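Local coordinates for FERM, RhoGEF and pleckstrin domain protein 2 (Danio rerio, PDB 6D21) that probably acts, as a full-length protein, as a guanine nucleotide exchange factor that activates RAC1, with this FERM domain as its membrane-targeting part, at residues L30-V33 with F34-I37; P61-I65 with V66-R70; P85-P88 with G89-Q92; W270-C273 with V274-S278. One frame throughout, in Å; residues are numbered along the deposited sequence.

The four contacts are local, follow one another along the chain and sample all three lobes of the FERM domain, the membrane-targeting part. Contacts 1 and 2 lie in the ubiquitin-like N-terminal lobe, on helix 26-36 and in the loop between strands 56-58 and 76-81. Their centres are about 17 Å apart, and they touch where Leu30 CD1 meets Pro61 CB at 3.7 Å. Contact 3 opens the central lobe, just before helix 94-110. Contact 4 lies on helix 263-281 of the PH-like lobe. Contacts 2 and 3 are the farthest apart, about 31 Å between centres. Contact 4 comes within about 6 Å of contact 2 and about 8 Å of contact 3, nearest atoms, without touching either.

Contact 1 of 4, residues L30-V33 with F34-I37; sequences LSDV and FRRI
Residues 30-36 form the last turns of helix 26-36, and Ile37 is the first to leave it; Phe34 N donates to Leu30 O at 2.9 Å and the i to i+4 bonding runs on to Ile37 N. This is the helix of the ubiquitin-like N-terminal lobe, which packs on the mixed five-stranded sheet. Leu30 and Phe34 lie side by side and point the same way. The branch that touches is CD2 of Leu30, 3.5 Å from Phe34 CZ. Phe34 has its CG anti to its own carbonyl carbon (chi1 -61°), which lays the ring back along the helix. One ring face thus lies over Leu30 O, the same oxygen that takes the Phe34 N-H. The ring also reaches Phe45 and Leu79 of the sheet, while Leu30 and Val33 both reach Leu47. Asp32 and Arg35 stand on another side of the helix, again side by side. Arg35 leaves the backbone extended and bends at chi3 (-38°), which turns the guanidinium back toward the aspartate. Arg36 points its charge away from this pair, to Glu16 and the carbonyl of Phe17 on strand 15-21. The salt bridge runs from Arg35 NH2 to Asp32 OD1 at 2.8 Å. The carboxylate and guanidinium planes are 65° apart, and NH2 meets OD1 from above the carboxylate plane.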
ATOM      1  N   LEU A  30     -10.694  -0.105  13.864  1.00 27.40           N
ATOM      2  CA  LEU A  30     -10.788   0.506  12.534  1.00 27.63           C
ATOM      3  C   LEU A  30     -11.824   1.612  12.504  1.00 26.36           C
ATOM      4  O   LEU A  30     -11.564   2.706  11.982  1.00 28.11           O
ATOM      5  CB  LEU A  30     -11.141  -0.538  11.468  1.00 37.30           C
ATOM      6  CG  LEU A  30     -10.056  -1.429  10.851  1.00 38.19           C
ATOM      7  CD1 LEU A  30     -10.683  -2.703  10.306  1.00 46.48           C
ATOM      8  CD2 LEU A  30      -9.318  -0.707   9.740  1.00 35.74           C
ATOM      9  N   SER A  31     -13.001   1.324  13.054  1.00 27.91           N
ATOM     10  CA  SER A  31     -14.078   2.306  13.078  1.00 33.46           C
ATOM     11  C   SER A  31     -13.704   3.538  13.890  1.00 33.80           C
ATOM     12  O   SER A  31     -13.959   4.660  13.461  1.00 33.31           O
ATOM     13  CB  SER A  31     -15.362   1.688  13.640  1.00 35.01           C
ATOM     14  OG  SER A  31     -15.804   0.650  12.782  1.00 43.95           O
ATOM     15  N   ASP A  32     -13.108   3.327  15.062  1.00 32.06           N
ATOM     16  CA  ASP A  32     -12.685   4.435  15.906  1.00 31.00           C
ATOM     17  C   ASP A  32     -11.606   5.283  15.227  1.00 33.72           C
ATOM     18  O   ASP A  32     -11.600   6.507  15.365  1.00 35.14           O
ATOM     19  CB  ASP A  32     -12.180   3.921  17.259  1.00 32.39           C
ATOM     20  CG  ASP A  32     -13.303   3.416  18.147  1.00 51.77           C
ATOM     21  OD1 ASP A  32     -14.489   3.633  17.800  1.00 48.51           O
ATOM     22  OD2 ASP A  32     -13.002   2.807  19.196  1.00 50.50           O
ATOM     23  N   VAL A  33     -10.696   4.641  14.497  1.00 27.81           N
ATOM     24  CA  VAL A  33      -9.669   5.384  13.766  1.00 26.41           C
ATOM     25  C   VAL A  33     -10.320   6.215  12.655  1.00 25.78           C
ATOM     26  O   VAL A  33     -10.041   7.415  12.521  1.00 30.52           O
ATOM     27  CB  VAL A  33      -8.577   4.451  13.150  1.00 32.34           C
ATOM     28  CG1 VAL A  33      -7.708   5.218  12.159  1.00 27.57           C
ATOM     29  CG2 VAL A  33      -7.703   3.810  14.255  1.00 30.02           C
ATOM     30  N   PHE A  34     -11.166   5.579  11.853  1.00 25.40           N
ATOM     31  CA  PHE A  34     -11.896   6.285  10.790  1.00 29.12           C
ATOM     32  C   PHE A  34     -12.709   7.479  11.355  1.00 31.50           C
ATOM     33  O   PHE A  34     -12.739   8.560  10.762  1.00 30.51           O
ATOM     34  CB  PHE A  34     -12.824   5.315  10.022  1.00 24.99           C
ATOM     35  CG  PHE A  34     -12.092   4.175   9.334  1.00 28.62           C
ATOM     36  CD1 PHE A  34     -10.769   4.320   8.929  1.00 28.56           C
ATOM     37  CD2 PHE A  34     -12.722   2.958   9.110  1.00 26.18           C
ATOM     38  CE1 PHE A  34     -10.078   3.264   8.302  1.00 23.55           C
ATOM     39  CE2 PHE A  34     -12.048   1.907   8.485  1.00 25.63           C
ATOM     40  CZ  PHE A  34     -10.726   2.053   8.085  1.00 23.23           C
ATOM     41  N   ARG A  35     -13.346   7.300  12.508  1.00 30.12           N
ATOM     42  CA  ARG A  35     -14.085   8.406  13.124  1.00 33.25           C
ATOM     43  C   ARG A  35     -13.162   9.515  13.623  1.00 39.41           C
ATOM     44  O   ARG A  35     -13.430  10.697  13.428  1.00 36.44           O
ATOM     45  CB  ARG A  35     -14.944   7.911  14.280  1.00 31.93           C
ATOM     46  CG  ARG A  35     -15.717   9.030  14.996  1.00 47.09           C
ATOM     47  CD  ARG A  35     -16.540   8.484  16.156  1.00 51.18           C
ATOM     48  NE  ARG A  35     -17.105   7.189  15.789  1.00 51.93           N
ATOM     49  CZ  ARG A  35     -16.776   6.036  16.357  1.00 55.29           C
ATOM     50  NH1 ARG A  35     -17.334   4.912  15.932  1.00 48.74           N
ATOM     51  NH2 ARG A  35     -15.895   6.009  17.349  1.00 58.01           N
ATOM     52  N   ARG A  36     -12.071   9.129  14.269  1.00 44.58           N
ATOM     53  CA  ARG A  36     -11.145  10.106  14.827  1.00 41.17           C
ATOM     54  C   ARG A  36     -10.636  11.057  13.732  1.00 40.35           C
ATOM     55  O   ARG A  36     -10.644  12.274  13.914  1.00 37.58           O
ATOM     56  CB  ARG A  36      -9.985   9.388  15.533  1.00 37.29           C
ATOM     57  CG  ARG A  36      -8.914  10.289  16.174  1.00 40.63           C
ATOM     58  CD  ARG A  36      -9.351  10.879  17.495  1.00 38.20           C
ATOM     59  NE  ARG A  36      -9.918   9.880  18.405  1.00 49.89           N
ATOM     60  CZ  ARG A  36      -9.220   9.173  19.293  1.00 52.61           C
ATOM     61  NH1 ARG A  36      -7.904   9.334  19.405  1.00 48.91           N
ATOM     62  NH2 ARG A  36      -9.842   8.295  20.068  1.00 42.97           N
ATOM     63  N   ILE A  37     -10.228  10.516  12.587  1.00 31.58           N
ATOM     64  CA  ILE A  37      -9.682  11.356  11.525  1.00 30.93           C
ATOM     65  C   ILE A  37     -10.749  11.717  10.477  1.00 34.55           C
ATOM     66  O   ILE A  37     -10.446  12.350   9.470  1.00 29.19           O
ATOM     67  CB  ILE A  37      -8.474  10.685  10.833  1.00 33.01           C
ATOM     68  CG1 ILE A  37      -8.894   9.457  10.013  1.00 29.43           C
ATOM     69  CG2 ILE A  37      -7.397  10.323  11.870  1.00 26.08           C
ATOM     70  CD1 ILE A  37      -7.732   8.840   9.198  1.00 22.01           C
TER

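Contact 2 of 4, residues P61-I65 with V66-R70; sequences PSKLI and VKQVR
The backbone of 61-65 and 66-70 turns tightly at Ile65, with Ile65 O accepting from both Gln68 N at 2.8 Å and Val69 N at 3.2 Å. Lys67 N also bonds to Leu64 O, at 3.2 Å. Gln68 folds back over the incoming chain. Its CG is anti to the carbonyl carbon (chi1 -53°) and the chain is extended beyond it, which carries the amide to Lys63 and Leu64. CG lies 3.3 Å from Leu64 O. NE2 makes two weak hydrogen bonds, to Lys63 O at 3.2 Å and to Leu64 O at 3.4 Å, and its stronger partner is the carbonyl of Asp60. An alanine here would remove the amide that spans these carbonyls and would probably leave the chain before Ile65 less firmly tied to the turn. On another side, Leu64 CB meets Val66 CG2 and Lys67 CG, both at 4.1 Å. The turn belongs to the loop between strands 56-58 and 76-81 of the ubiquitin-like lobe. Pro61 rests on Gln27 and Leu30 of helix 26-36, and Ile65 touches both Leu29 of that helix and Ile6 of strand 3-9.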
ATOM      1  N   PRO A  61     -10.248  -7.645  10.915  1.00 29.67           N
ATOM      2  CA  PRO A  61     -11.336  -6.928  11.596  1.00 37.32           C
ATOM      3  C   PRO A  61     -12.340  -7.834  12.315  1.00 37.06           C
ATOM      4  O   PRO A  61     -13.105  -7.354  13.152  1.00 46.31           O
ATOM      5  CB  PRO A  61     -12.018  -6.147  10.458  1.00 38.92           C
ATOM      6  CG  PRO A  61     -11.531  -6.748   9.186  1.00 38.87           C
ATOM      7  CD  PRO A  61     -10.246  -7.448   9.451  1.00 34.35           C
ATOM      8  N   SER A  62     -12.336  -9.126  12.018  1.00 42.20           N
ATOM      9  CA  SER A  62     -13.367 -10.012  12.567  1.00 51.25           C
ATOM     10  C   SER A  62     -12.895 -10.769  13.802  1.00 53.45           C
ATOM     11  O   SER A  62     -13.693 -11.391  14.514  1.00 54.60           O
ATOM     12  CB  SER A  62     -13.836 -10.993  11.492  1.00 64.44           C
ATOM     13  OG  SER A  62     -12.732 -11.604  10.848  1.00 74.37           O
ATOM     14  N   LYS A  63     -11.594 -10.706  14.056  1.00 48.25           N
ATOM     15  CA  LYS A  63     -10.999 -11.355  15.220  1.00 51.11           C
ATOM     16  C   LYS A  63     -10.750 -10.353  16.348  1.00 50.75           C
ATOM     17  O   LYS A  63     -10.599  -9.148  16.111  1.00 47.18           O
ATOM     18  CB  LYS A  63      -9.680 -12.021  14.837  1.00 55.42           C
ATOM     19  CG  LYS A  63      -9.804 -13.221  13.915  1.00 61.86           C
ATOM     20  CD  LYS A  63      -8.453 -13.933  13.821  1.00 77.00           C
ATOM     21  CE  LYS A  63      -8.475 -15.107  12.852  1.00 80.32           C
ATOM     22  NZ  LYS A  63      -9.857 -15.538  12.500  1.00 82.17           N
ATOM     23  N   LEU A  64     -10.696 -10.863  17.571  1.00 47.66           N
ATOM     24  CA  LEU A  64     -10.317 -10.069  18.724  1.00 51.46           C
ATOM     25  C   LEU A  64      -8.895  -9.581  18.545  1.00 57.08           C
ATOM     26  O   LEU A  64      -8.035 -10.327  18.073  1.00 51.60           O
ATOM     27  CB  LEU A  64     -10.419 -10.883  20.010  1.00 51.57           C
ATOM     28  CG  LEU A  64     -11.809 -11.386  20.379  1.00 53.89           C
ATOM     29  CD1 LEU A  64     -11.749 -12.075  21.720  1.00 48.60           C
ATOM     30  CD2 LEU A  64     -12.789 -10.234  20.405  1.00 56.80           C
ATOM     31  N   ILE A  65      -8.648  -8.336  18.930  1.00 50.75           N
ATOM     32  CA  ILE A  65      -7.315  -7.779  18.829  1.00 40.44           C
ATOM     33  C   ILE A  65      -6.351  -8.565  19.706  1.00 47.76           C
ATOM     34  O   ILE A  65      -5.249  -8.891  19.259  1.00 44.24           O
ATOM     35  CB  ILE A  65      -7.292  -6.311  19.226  1.00 42.75           C
ATOM     36  CG1 ILE A  65      -8.193  -5.512  18.286  1.00 37.16           C
ATOM     37  CG2 ILE A  65      -5.864  -5.778  19.197  1.00 45.63           C
ATOM     38  CD1 ILE A  65      -8.322  -4.064  18.666  1.00 41.72           C
ATOM     39  N   VAL A  66      -6.777  -8.900  20.928  1.00 45.24           N
ATOM     40  CA  VAL A  66      -5.906  -9.610  21.878  1.00 46.02           C
ATOM     41  C   VAL A  66      -5.522 -11.013  21.401  1.00 44.37           C
ATOM     42  O   VAL A  66      -4.560 -11.600  21.891  1.00 50.16           O
ATOM     43  CB  VAL A  66      -6.546  -9.735  23.301  1.00 55.28           C
ATOM     44  CG1 VAL A  66      -6.481  -8.406  24.048  1.00 53.42           C
ATOM     45  CG2 VAL A  66      -7.978 -10.282  23.247  1.00 51.94           C
ATOM     46  N   LYS A  67      -6.276 -11.548  20.453  1.00 46.68           N
ATOM     47  CA  LYS A  67      -5.953 -12.832  19.847  1.00 47.93           C
ATOM     48  C   LYS A  67      -4.993 -12.705  18.656  1.00 51.61           C
ATOM     49  O   LYS A  67      -4.571 -13.709  18.092  1.00 52.05           O
ATOM     50  CB  LYS A  67      -7.237 -13.537  19.393  1.00 60.42           C
ATOM     51  CG  LYS A  67      -8.032 -14.210  20.508  1.00 63.46           C
ATOM     52  CD  LYS A  67      -8.952 -15.302  19.954  1.00 71.32           C
ATOM     53  CE  LYS A  67      -9.464 -16.222  21.060  1.00 85.19           C
ATOM     54  NZ  LYS A  67     -10.233 -17.386  20.526  1.00 88.94           N
ATOM     55  N   GLN A  68      -4.662 -11.481  18.252  1.00 43.16           N
ATOM     56  CA  GLN A  68      -3.803 -11.286  17.080  1.00 37.38           C
ATOM     57  C   GLN A  68      -2.430 -10.738  17.449  1.00 40.06           C
ATOM     58  O   GLN A  68      -1.454 -10.939  16.722  1.00 45.03           O
ATOM     59  CB  GLN A  68      -4.471 -10.344  16.077  1.00 44.65           C
ATOM     60  CG  GLN A  68      -5.879 -10.747  15.665  1.00 48.20           C
ATOM     61  CD  GLN A  68      -6.461  -9.804  14.629  1.00 41.98           C
ATOM     62  OE1 GLN A  68      -5.871  -9.586  13.573  1.00 40.74           O
ATOM     63  NE2 GLN A  68      -7.619  -9.233  14.932  1.00 39.06           N
ATOM     64  N   VAL A  69      -2.371 -10.035  18.580  1.00 38.84           N
ATOM     65  CA  VAL A  69      -1.164  -9.338  19.009  1.00 40.66           C
ATOM     66  C   VAL A  69      -0.845  -9.626  20.472  1.00 41.00           C
ATOM     67  O   VAL A  69      -1.742  -9.650  21.308  1.00 53.51           O
ATOM     68  CB  VAL A  69      -1.306  -7.819  18.819  1.00 45.27           C
ATOM     69  CG1 VAL A  69       0.039  -7.157  18.957  1.00 56.56           C
ATOM     70  CG2 VAL A  69      -1.919  -7.495  17.457  1.00 40.20           C
ATOM     71  N   ARG A  70       0.431  -9.828  20.787  1.00 55.71           N
ATOM     72  CA  ARG A  70       0.827 -10.239  22.133  1.00 56.61           C
ATOM     73  C   ARG A  70       0.696  -9.146  23.200  1.00 59.35           C
ATOM     74  O   ARG A  70       0.050  -9.342  24.231  1.00 63.88           O
ATOM     75  CB  ARG A  70       2.270 -10.746  22.118  1.00 64.97           C
ATOM     76  CG  ARG A  70       2.872 -10.896  23.505  1.00 64.55           C
ATOM     77  CD  ARG A  70       4.276 -11.459  23.438  1.00 70.23           C
ATOM     78  NE  ARG A  70       4.276 -12.789  22.847  1.00 72.36           N
ATOM     79  CZ  ARG A  70       5.370 -13.494  22.598  1.00 73.50           C
ATOM     80  NH1 ARG A  70       6.560 -12.996  22.894  1.00 80.12           N
ATOM     81  NH2 ARG A  70       5.273 -14.700  22.060  1.00 71.28           N
TER

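Contact 3 of 4, residues P85-P88 with G89-Q92; sequences PPDP and GQLQ
Asp87 and Gln90 meet by both backbone and side chain. Among the hydrogen bonds, Gln90 N donates to Asp87 O at 2.8 Å, and Leu91 N donates to Pro88 O at 3.0 Å; both oxygens are three residues back. The carboxylate of Asp87 splits its two oxygens. OD2 takes Gln90 NE2 at 3.0 Å, on the anti side but tilted well out of the carboxylate plane, while OD2 lies close to the plane of the amide. OD1 takes a weak bond from Gly89 N at 3.0 Å. Asp87 can do both because its CG is anti to the backbone N (chi1 -180°), which turns the carboxylate forward over the following residues. The two side chains cross at about a right angle, the carboxylate and amide planes 73° apart. With an alanine in place of Asp87, the Gln90 amide would probably be set free to turn and Gly89 N would lose this acceptor.

The bonds outline a short 3-10 turn at the start of the FERM central lobe, in the link from strand 76-81 of the N-terminal lobe to helix 94-110.

The charges nearby are mixed. Arg184 makes a long, weak ion pair with Asp87 OD1, while Glu181 brings a like charge close to the same oxygen. Apolar packing lies on another side. Leu91 CD1 reaches Pro88 CB at 4.0 Å and Pro85 CG at 4.5 Å. All three residues pack on Phe100 of helix 94-110.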
ATOM      1  N   PRO A  85      -7.339   1.724  -5.976  1.00 24.80           N
ATOM      2  CA  PRO A  85      -8.209   1.760  -7.162  1.00 24.58           C
ATOM      3  C   PRO A  85      -7.403   2.163  -8.382  1.00 23.81           C
ATOM      4  O   PRO A  85      -6.318   2.721  -8.224  1.00 23.76           O
ATOM      5  CB  PRO A  85      -9.251   2.824  -6.808  1.00 26.43           C
ATOM      6  CG  PRO A  85      -8.517   3.766  -5.873  1.00 28.93           C
ATOM      7  CD  PRO A  85      -7.446   2.951  -5.164  1.00 25.71           C
ATOM      8  N   PRO A  86      -7.931   1.912  -9.587  1.00 32.68           N
ATOM      9  CA  PRO A  86      -7.171   2.256 -10.786  1.00 29.19           C
ATOM     10  C   PRO A  86      -6.807   3.743 -10.859  1.00 37.43           C
ATOM     11  O   PRO A  86      -5.757   4.066 -11.399  1.00 36.81           O
ATOM     12  CB  PRO A  86      -8.108   1.852 -11.929  1.00 30.49           C
ATOM     13  CG  PRO A  86      -9.413   1.596 -11.314  1.00 30.57           C
ATOM     14  CD  PRO A  86      -9.166   1.182  -9.909  1.00 20.32           C
ATOM     15  N   ASP A  87      -7.629   4.632 -10.306  1.00 32.43           N
ATOM     16  CA  ASP A  87      -7.291   6.054 -10.360  1.00 30.00           C
ATOM     17  C   ASP A  87      -7.735   6.805  -9.110  1.00 29.25           C
ATOM     18  O   ASP A  87      -8.843   7.345  -9.056  1.00 22.90           O
ATOM     19  CB  ASP A  87      -7.903   6.697 -11.622  1.00 37.76           C
ATOM     20  CG  ASP A  87      -7.577   8.183 -11.744  1.00 48.82           C
ATOM     21  OD1 ASP A  87      -6.771   8.699 -10.931  1.00 37.66           O
ATOM     22  OD2 ASP A  87      -8.116   8.838 -12.662  1.00 70.20           O
ATOM     23  N   PRO A  88      -6.845   6.882  -8.113  1.00 26.35           N
ATOM     24  CA  PRO A  88      -7.160   7.542  -6.843  1.00 29.20           C
ATOM     25  C   PRO A  88      -7.463   9.034  -7.019  1.00 25.36           C
ATOM     26  O   PRO A  88      -8.110   9.644  -6.160  1.00 27.50           O
ATOM     27  CB  PRO A  88      -5.892   7.318  -5.990  1.00 29.75           C
ATOM     28  CG  PRO A  88      -4.871   6.749  -6.895  1.00 35.15           C
ATOM     29  CD  PRO A  88      -5.559   6.160  -8.077  1.00 27.80           C
ATOM     30  N   GLY A  89      -6.999   9.605  -8.128  1.00 22.99           N
ATOM     31  CA  GLY A  89      -7.329  10.965  -8.494  1.00 27.19           C
ATOM     32  C   GLY A  89      -8.830  11.145  -8.673  1.00 40.86           C
ATOM     33  O   GLY A  89      -9.331  12.264  -8.619  1.00 33.31           O
ATOM     34  N   GLN A  90      -9.558  10.047  -8.866  1.00 31.11           N
ATOM     35  CA  GLN A  90     -11.010  10.146  -9.032  1.00 39.24           C
ATOM     36  C   GLN A  90     -11.772   9.893  -7.749  1.00 36.38           C
ATOM     37  O   GLN A  90     -12.991   9.862  -7.750  1.00 38.33           O
ATOM     38  CB  GLN A  90     -11.495   9.187 -10.106  1.00 29.84           C
ATOM     39  CG  GLN A  90     -11.120   9.672 -11.485  1.00 35.62           C
ATOM     40  CD  GLN A  90     -11.788   8.887 -12.554  1.00 45.43           C
ATOM     41  OE1 GLN A  90     -13.009   8.943 -12.703  1.00 47.47           O
ATOM     42  NE2 GLN A  90     -10.998   8.150 -13.324  1.00 45.54           N
ATOM     43  N   LEU A  91     -11.063   9.725  -6.647  1.00 28.23           N
ATOM     44  CA  LEU A  91     -11.743   9.667  -5.366  1.00 24.19           C
ATOM     45  C   LEU A  91     -12.362  11.023  -5.079  1.00 31.15           C
ATOM     46  O   LEU A  91     -11.771  12.067  -5.406  1.00 29.62           O
ATOM     47  CB  LEU A  91     -10.770   9.253  -4.261  1.00 26.12           C
ATOM     48  CG  LEU A  91     -10.248   7.829  -4.469  1.00 26.16           C
ATOM     49  CD1 LEU A  91      -9.084   7.530  -3.528  1.00 33.67           C
ATOM     50  CD2 LEU A  91     -11.392   6.835  -4.280  1.00 37.20           C
ATOM     51  N   GLN A  92     -13.548  10.994  -4.471  1.00 30.07           N
ATOM     52  CA  GLN A  92     -14.389  12.173  -4.297  1.00 36.83           C
ATOM     53  C   GLN A  92     -13.873  13.187  -3.288  1.00 41.77           C
ATOM     54  O   GLN A  92     -14.058  14.392  -3.462  1.00 33.97           O
ATOM     55  CB  GLN A  92     -15.800  11.749  -3.864  1.00 52.08           C
ATOM     56  CG  GLN A  92     -16.581  10.979  -4.909  1.00 69.15           C
ATOM     57  CD  GLN A  92     -16.661  11.732  -6.210  1.00 73.56           C
ATOM     58  OE1 GLN A  92     -15.933  11.429  -7.154  1.00 81.36           O
ATOM     59  NE2 GLN A  92     -17.532  12.733  -6.264  1.00 72.15           N
TER

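Contact 4 of 4, residues W270-C273 with V274-S278; sequences WKNC and VEHHS
His276 reaches back one turn of helix 263-281 to Asn272. Its CB lies 3.4 Å from Asn272 O. CG is next, at 3.6 Å from that oxygen. ND1 then donates to it at 3.0 Å. The backbone N of His276 bonds to the same oxygen from the opposite face of the carbonyl plane, so Asn272 O is gripped twice by one residue. Next to ND1 in the ring, CE1 lies 3.4 Å from Asn272 OD1. The two side chains point the same way, and the amide stands 77° from the imidazole. The ND1 bond helps to fix the rotation of the ring.

Trp270 and Val274 form a second pair, one turn apart. Trp270 has its CG anti to the backbone N (chi1 -179°), which places the indole beside Val274. Val274 CG2 sits over the face of the indole in a CH-pi contact, 3.9 Å from the centre of the six-membered ring and 19° off its normal. Trp270 NE1 is held by the carbonyl of Leu233.

This is the long helix that closes the PH-like lobe. Trp270 and Cys273 pack on Phe240 of strand 239-244. Asn272, Cys273 and His276 touch Val208 of strand 203-209. The His276 ring meets Phe83 edge-to-face, which joins the helix to the segment leading from strand 76-81 into helix 94-110.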
ATOM      1  N   TRP A 270      -3.711 -15.959  -0.659  1.00 35.29           N
ATOM      2  CA  TRP A 270      -5.031 -16.400  -1.093  1.00 34.39           C
ATOM      3  C   TRP A 270      -6.113 -15.462  -0.523  1.00 39.66           C
ATOM      4  O   TRP A 270      -6.949 -14.952  -1.274  1.00 41.87           O
ATOM      5  CB  TRP A 270      -5.269 -17.852  -0.679  1.00 36.03           C
ATOM      6  CG  TRP A 270      -6.578 -18.373  -1.114  1.00 33.91           C
ATOM      7  CD1 TRP A 270      -6.907 -18.843  -2.357  1.00 36.90           C
ATOM      8  CD2 TRP A 270      -7.758 -18.475  -0.319  1.00 37.17           C
ATOM      9  NE1 TRP A 270      -8.227 -19.228  -2.383  1.00 44.28           N
ATOM     10  CE2 TRP A 270      -8.770 -19.017  -1.144  1.00 43.49           C
ATOM     11  CE3 TRP A 270      -8.059 -18.171   1.010  1.00 39.50           C
ATOM     12  CZ2 TRP A 270     -10.062 -19.258  -0.679  1.00 42.25           C
ATOM     13  CZ3 TRP A 270      -9.342 -18.397   1.462  1.00 43.31           C
ATOM     14  CH2 TRP A 270     -10.327 -18.943   0.619  1.00 39.40           C
ATOM     15  N   LYS A 271      -6.083 -15.215   0.788  1.00 34.64           N
ATOM     16  CA  LYS A 271      -7.037 -14.292   1.413  1.00 32.49           C
ATOM     17  C   LYS A 271      -6.991 -12.906   0.781  1.00 30.06           C
ATOM     18  O   LYS A 271      -8.029 -12.292   0.535  1.00 30.52           O
ATOM     19  CB  LYS A 271      -6.776 -14.152   2.916  1.00 37.99           C
ATOM     20  CG  LYS A 271      -7.238 -15.332   3.759  1.00 57.89           C
ATOM     21  CD  LYS A 271      -7.010 -15.059   5.247  1.00 67.78           C
ATOM     22  CE  LYS A 271      -7.972 -14.012   5.795  1.00 72.32           C
ATOM     23  NZ  LYS A 271      -9.319 -14.596   6.042  1.00 79.72           N
ATOM     24  N   ASN A 272      -5.783 -12.415   0.541  1.00 28.77           N
ATOM     25  CA  ASN A 272      -5.588 -11.128  -0.101  1.00 26.72           C
ATOM     26  C   ASN A 272      -6.250 -11.095  -1.482  1.00 33.89           C
ATOM     27  O   ASN A 272      -6.803 -10.084  -1.899  1.00 28.48           O
ATOM     28  CB  ASN A 272      -4.091 -10.828  -0.225  1.00 32.41           C
ATOM     29  CG  ASN A 272      -3.801  -9.353  -0.449  1.00 54.51           C
ATOM     30  OD1 ASN A 272      -4.659  -8.494  -0.233  1.00 62.20           O
ATOM     31  ND2 ASN A 272      -2.580  -9.053  -0.888  1.00 55.50           N
ATOM     32  N   CYS A 273      -6.178 -12.213  -2.192  1.00 26.20           N
ATOM     33  CA  CYS A 273      -6.746 -12.288  -3.530  1.00 29.94           C
ATOM     34  C   CYS A 273      -8.272 -12.324  -3.483  1.00 31.77           C
ATOM     35  O   CYS A 273      -8.945 -11.639  -4.245  1.00 31.79           O
ATOM     36  CB  CYS A 273      -6.216 -13.524  -4.256  1.00 29.08           C
ATOM     37  SG  CYS A 273      -4.512 -13.386  -4.804  1.00 30.06           S
ATOM     38  N   VAL A 274      -8.807 -13.136  -2.581  1.00 32.09           N
ATOM     39  CA  VAL A 274     -10.243 -13.273  -2.417  1.00 36.29           C
ATOM     40  C   VAL A 274     -10.900 -11.960  -1.961  1.00 34.80           C
ATOM     41  O   VAL A 274     -11.972 -11.577  -2.452  1.00 30.06           O
ATOM     42  CB  VAL A 274     -10.556 -14.412  -1.423  1.00 36.56           C
ATOM     43  CG1 VAL A 274     -12.003 -14.380  -1.021  1.00 44.02           C
ATOM     44  CG2 VAL A 274     -10.205 -15.755  -2.064  1.00 34.03           C
ATOM     45  N   GLU A 275     -10.254 -11.282  -1.025  1.00 27.21           N
ATOM     46  CA  GLU A 275     -10.645  -9.934  -0.600  1.00 27.43           C
ATOM     47  C   GLU A 275     -10.585  -8.879  -1.716  1.00 23.57           C
ATOM     48  O   GLU A 275     -11.462  -8.032  -1.815  1.00 35.83           O
ATOM     49  CB  GLU A 275      -9.752  -9.489   0.568  1.00 27.33           C
ATOM     50  CG  GLU A 275     -10.109 -10.168   1.885  1.00 43.33           C
ATOM     51  CD  GLU A 275      -9.066  -9.955   2.979  1.00 64.66           C
ATOM     52  OE1 GLU A 275      -8.049  -9.270   2.729  1.00 68.26           O
ATOM     53  OE2 GLU A 275      -9.270 -10.484   4.095  1.00 73.00           O
ATOM     54  N   HIS A 276      -9.536  -8.915  -2.533  1.00 23.78           N
ATOM     55  CA  HIS A 276      -9.450  -8.013  -3.675  1.00 22.23           C
ATOM     56  C   HIS A 276     -10.557  -8.268  -4.673  1.00 27.82           C
ATOM     57  O   HIS A 276     -11.190  -7.329  -5.159  1.00 25.18           O
ATOM     58  CB  HIS A 276      -8.098  -8.141  -4.381  1.00 21.70           C
ATOM     59  CG  HIS A 276      -7.089  -7.153  -3.917  1.00 20.30           C
ATOM     60  ND1 HIS A 276      -6.444  -7.267  -2.699  1.00 24.44           N
ATOM     61  CD2 HIS A 276      -6.642  -6.006  -4.475  1.00 19.35           C
ATOM     62  CE1 HIS A 276      -5.615  -6.249  -2.546  1.00 23.07           C
ATOM     63  NE2 HIS A 276      -5.722  -5.463  -3.607  1.00 21.72           N
ATOM     64  N   HIS A 277     -10.784  -9.541  -4.987  1.00 24.79           N
ATOM     65  CA  HIS A 277     -11.823  -9.903  -5.942  1.00 26.22           C
ATOM     66  C   HIS A 277     -13.189  -9.446  -5.444  1.00 37.16           C
ATOM     67  O   HIS A 277     -13.979  -8.838  -6.171  1.00 31.63           O
ATOM     68  CB  HIS A 277     -11.858 -11.412  -6.185  1.00 28.07           C
ATOM     69  CG  HIS A 277     -13.017 -11.840  -7.028  1.00 29.68           C
ATOM     70  ND1 HIS A 277     -14.194 -12.324  -6.491  1.00 32.59           N
ATOM     71  CD2 HIS A 277     -13.201 -11.809  -8.369  1.00 33.72           C
ATOM     72  CE1 HIS A 277     -15.042 -12.594  -7.468  1.00 36.74           C
ATOM     73  NE2 HIS A 277     -14.466 -12.289  -8.617  1.00 32.34           N
ATOM     74  N   SER A 278     -13.465  -9.757  -4.190  1.00 30.23           N
ATOM     75  CA  SER A 278     -14.709  -9.348  -3.569  1.00 36.10           C
ATOM     76  C   SER A 278     -14.844  -7.816  -3.589  1.00 30.32           C
ATOM     77  O   SER A 278     -15.870  -7.290  -4.024  1.00 28.99           O
ATOM     78  CB  SER A 278     -14.784  -9.917  -2.145  1.00 37.49           C
ATOM     79  OG  SER A 278     -15.726  -9.233  -1.342  1.00 48.99           O
TER